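Local coordinates for putative type VI secretion protein (Escherichia coli, PDB 3U66) that is an inner-membrane-attached component of the bacterial type VI secretion system, though its precise role is not established, at residues A123-G135 with V151-T163. Residues are numbered along the deposited sequence; the frame is centred on the assembly and turned at random.
Sequences AVLTCLCRTLQLG and VIRALTARVPAFT
Ile152 begins the contact, its CG1 3.9 Å from Leu132 CD1, in the all-helical DotU-family domain, where the axes of segments 123-133 and 151-157 approach to 10.3 Å, their N-to-C directions 137° apart. One turn on, Leu155 is a knob in a hole formed by Leu125, Leu128, Cys129 and Leu132. With CG anti to the backbone N, its two branches divide the hole: CD1 meets Leu125 CD2 at 3.8 Å, whereas CD2 turns to Leu132 CD1. Next, Arg158 offers CB and its carbonyl O to Leu125 CD1, while NH1 is hydrogen-bonded to Leu115 O. Val159 directs CG1 at Cys129 SG and CG2 into van der Waals contact with Thr126 OG1, 4.0 Å away, a hydroxyl hydrogen-bonded to Val122 O. A type I turn from Val159 to Phe162 folds the chain back over helix 122-133, where Cys129 CB makes a CH-pi contact with Phe162, 3.6 Å from the ring centroid and 12° off its normal; Cys129 SG approaches more obliquely. The ring's edge meets Thr126 CG2, Arg130 CD and Gln133 OE1. Arg130, salt-bridged to Glu10 through NE, donates NH1 to an in-plane lone pair of Gln133 OE1 (2.9 Å, 163°), an oxygen 3.6 Å from Phe162 CE2.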
# COMPACT_ATOMS: atom_id res chain seq x y z
N ALA A 123 -1.37 13.98 4.85
CA ALA A 123 -1.24 13.43 3.50
C ALA A 123 -0.65 12.01 3.51
O ALA A 123 -1.18 11.13 2.82
CB ALA A 123 -0.41 14.36 2.63
N VAL A 124 0.40 11.77 4.34
CA VAL A 124 1.05 10.47 4.51
C VAL A 124 0.05 9.46 5.10
O VAL A 124 -0.09 8.38 4.54
CB VAL A 124 2.36 10.59 5.36
CG1 VAL A 124 2.94 9.22 5.73
CG2 VAL A 124 3.40 11.44 4.64
N LEU A 125 -0.68 9.85 6.18
CA LEU A 125 -1.70 9.03 6.84
C LEU A 125 -2.83 8.67 5.90
O LEU A 125 -3.40 7.58 6.04
CB LEU A 125 -2.31 9.74 8.08
CG LEU A 125 -1.47 9.95 9.33
CD1 LEU A 125 -2.32 10.47 10.45
CD2 LEU A 125 -0.78 8.68 9.79
N THR A 126 -3.18 9.59 4.97
CA THR A 126 -4.23 9.38 3.97
C THR A 126 -3.80 8.27 3.02
O THR A 126 -4.56 7.31 2.82
CB THR A 126 -4.57 10.71 3.26
OG1 THR A 126 -5.01 11.66 4.23
CG2 THR A 126 -5.62 10.54 2.16
N CYS A 127 -2.57 8.37 2.49
CA CYS A 127 -2.00 7.39 1.57
C CYS A 127 -1.88 6.00 2.18
O CYS A 127 -2.16 5.02 1.49
CB CYS A 127 -0.67 7.90 1.02
SG CYS A 127 -0.84 9.29 -0.11
N LEU A 128 -1.51 5.92 3.47
CA LEU A 128 -1.39 4.67 4.22
C LEU A 128 -2.78 4.02 4.43
O LEU A 128 -2.88 2.79 4.46
CB LEU A 128 -0.66 4.89 5.55
CG LEU A 128 0.82 5.27 5.48
CD1 LEU A 128 1.35 5.65 6.83
CD2 LEU A 128 1.68 4.16 4.87
N CYS A 129 -3.83 4.86 4.54
CA CYS A 129 -5.21 4.39 4.67
C CYS A 129 -5.69 3.88 3.33
O CYS A 129 -6.33 2.83 3.25
CB CYS A 129 -6.12 5.50 5.20
SG CYS A 129 -5.92 5.83 6.97
N ARG A 130 -5.36 4.63 2.26
CA ARG A 130 -5.72 4.28 0.89
C ARG A 130 -5.04 2.97 0.49
O ARG A 130 -5.68 2.13 -0.15
CB ARG A 130 -5.36 5.42 -0.07
CG ARG A 130 -6.44 5.76 -1.10
CD ARG A 130 -7.68 6.33 -0.46
NE ARG A 130 -8.28 7.42 -1.23
CZ ARG A 130 -9.50 7.39 -1.75
NH1 ARG A 130 -10.27 6.32 -1.60
NH2 ARG A 130 -9.97 8.43 -2.43
N THR A 131 -3.76 2.77 0.93
CA THR A 131 -2.97 1.56 0.68
C THR A 131 -3.70 0.34 1.26
O THR A 131 -3.82 -0.68 0.58
CB THR A 131 -1.53 1.76 1.19
OG1 THR A 131 -0.93 2.85 0.49
CG2 THR A 131 -0.67 0.51 1.03
N LEU A 132 -4.21 0.46 2.50
CA LEU A 132 -4.94 -0.61 3.19
C LEU A 132 -6.34 -0.82 2.63
O LEU A 132 -6.80 -1.97 2.61
CB LEU A 132 -5.01 -0.37 4.71
CG LEU A 132 -3.69 -0.32 5.49
CD1 LEU A 132 -3.95 -0.25 6.96
CD2 LEU A 132 -2.79 -1.51 5.19
N GLN A 133 -7.01 0.26 2.18
CA GLN A 133 -8.35 0.22 1.58
C GLN A 133 -8.32 -0.54 0.27
O GLN A 133 -9.25 -1.29 -0.01
CB GLN A 133 -8.88 1.65 1.36
CG GLN A 133 -10.29 1.72 0.78
CD GLN A 133 -10.64 3.03 0.11
OE1 GLN A 133 -9.84 3.95 -0.01
NE2 GLN A 133 -11.86 3.12 -0.38
N LEU A 134 -7.26 -0.37 -0.54
CA LEU A 134 -7.15 -1.02 -1.85
C LEU A 134 -6.77 -2.50 -1.81
O LEU A 134 -6.76 -3.17 -2.85
CB LEU A 134 -6.30 -0.21 -2.86
CG LEU A 134 -6.66 1.27 -3.07
CD1 LEU A 134 -5.80 1.88 -4.12
CD2 LEU A 134 -8.11 1.47 -3.43
N GLY A 135 -6.48 -3.01 -0.62
CA GLY A 135 -6.19 -4.42 -0.43
C GLY A 135 -4.83 -4.82 0.11
O GLY A 135 -4.53 -6.02 0.12
N VAL A 151 -3.71 -1.75 14.97
CA VAL A 151 -2.93 -0.80 14.16
C VAL A 151 -3.86 -0.11 13.14
O VAL A 151 -3.78 1.11 12.98
CB VAL A 151 -1.72 -1.47 13.48
CG1 VAL A 151 -1.00 -0.53 12.52
CG2 VAL A 151 -0.74 -2.01 14.52
N ILE A 152 -4.76 -0.88 12.49
CA ILE A 152 -5.75 -0.36 11.54
C ILE A 152 -6.68 0.65 12.25
O ILE A 152 -6.78 1.79 11.78
CB ILE A 152 -6.53 -1.50 10.84
CG1 ILE A 152 -5.61 -2.29 9.88
CG2 ILE A 152 -7.78 -0.98 10.10
CD1 ILE A 152 -6.16 -3.64 9.34
N ARG A 153 -7.27 0.26 13.41
CA ARG A 153 -8.16 1.11 14.22
C ARG A 153 -7.50 2.43 14.64
O ARG A 153 -8.12 3.48 14.52
CB ARG A 153 -8.65 0.36 15.46
CG ARG A 153 -9.85 -0.53 15.21
CD ARG A 153 -10.12 -1.42 16.41
NE ARG A 153 -9.91 -2.83 16.11
CZ ARG A 153 -10.87 -3.67 15.73
NH1 ARG A 153 -12.12 -3.24 15.62
NH2 ARG A 153 -10.59 -4.94 15.47
N ALA A 154 -6.23 2.36 15.10
CA ALA A 154 -5.44 3.50 15.54
C ALA A 154 -5.13 4.47 14.42
O ALA A 154 -5.21 5.68 14.63
CB ALA A 154 -4.15 3.02 16.18
N LEU A 155 -4.79 3.94 13.22
CA LEU A 155 -4.48 4.71 12.02
C LEU A 155 -5.75 5.37 11.50
O LEU A 155 -5.73 6.54 11.12
CB LEU A 155 -3.85 3.79 10.96
CG LEU A 155 -3.65 4.34 9.54
CD1 LEU A 155 -2.50 5.34 9.47
CD2 LEU A 155 -3.41 3.22 8.57
N THR A 156 -6.84 4.61 11.52
CA THR A 156 -8.19 5.01 11.12
C THR A 156 -8.69 6.19 11.98
O THR A 156 -9.26 7.14 11.43
CB THR A 156 -9.08 3.75 11.12
OG1 THR A 156 -9.26 3.28 9.78
CG2 THR A 156 -10.41 3.91 11.84
N ALA A 157 -8.42 6.14 13.30
CA ALA A 157 -8.84 7.13 14.30
C ALA A 157 -8.20 8.50 14.12
O ALA A 157 -8.78 9.51 14.53
CB ALA A 157 -8.57 6.60 15.71
N ARG A 158 -7.00 8.54 13.51
CA ARG A 158 -6.25 9.78 13.31
C ARG A 158 -6.49 10.51 12.00
O ARG A 158 -5.96 11.60 11.81
CB ARG A 158 -4.77 9.58 13.63
CG ARG A 158 -4.44 10.13 14.99
CD ARG A 158 -3.41 9.29 15.70
NE ARG A 158 -2.06 9.79 15.47
CZ ARG A 158 -0.97 9.15 15.88
NH1 ARG A 158 -1.07 8.00 16.52
NH2 ARG A 158 0.23 9.66 15.63
N VAL A 159 -7.34 9.93 11.13
CA VAL A 159 -7.71 10.54 9.84
C VAL A 159 -9.25 10.66 9.72
O VAL A 159 -9.95 9.65 9.87
CB VAL A 159 -7.00 9.87 8.62
CG1 VAL A 159 -7.37 8.41 8.50
CG2 VAL A 159 -7.28 10.60 7.31
N PRO A 160 -9.79 11.90 9.54
CA PRO A 160 -11.26 12.05 9.47
C PRO A 160 -11.92 11.36 8.28
O PRO A 160 -13.01 10.81 8.42
CB PRO A 160 -11.47 13.57 9.43
CG PRO A 160 -10.18 14.13 8.93
CD PRO A 160 -9.10 13.20 9.41
N ALA A 161 -11.23 11.37 7.13
CA ALA A 161 -11.68 10.80 5.85
C ALA A 161 -11.85 9.25 5.87
O ALA A 161 -12.44 8.67 4.94
CB ALA A 161 -10.71 11.20 4.75
N PHE A 162 -11.31 8.59 6.89
CA PHE A 162 -11.32 7.14 6.96
C PHE A 162 -11.79 6.57 8.26
O PHE A 162 -11.62 7.18 9.33
CB PHE A 162 -9.92 6.59 6.62
CG PHE A 162 -9.49 6.82 5.19
CD1 PHE A 162 -8.83 7.98 4.82
CD2 PHE A 162 -9.76 5.87 4.21
CE1 PHE A 162 -8.46 8.20 3.49
CE2 PHE A 162 -9.38 6.08 2.89
CZ PHE A 162 -8.74 7.25 2.54
N THR A 163 -12.34 5.36 8.18
CA THR A 163 -12.82 4.56 9.30
C THR A 163 -12.64 3.08 9.00
O THR A 163 -12.11 2.73 7.94
CB THR A 163 -14.24 4.98 9.78
OG1 THR A 163 -14.51 4.35 11.05
CG2 THR A 163 -15.35 4.66 8.76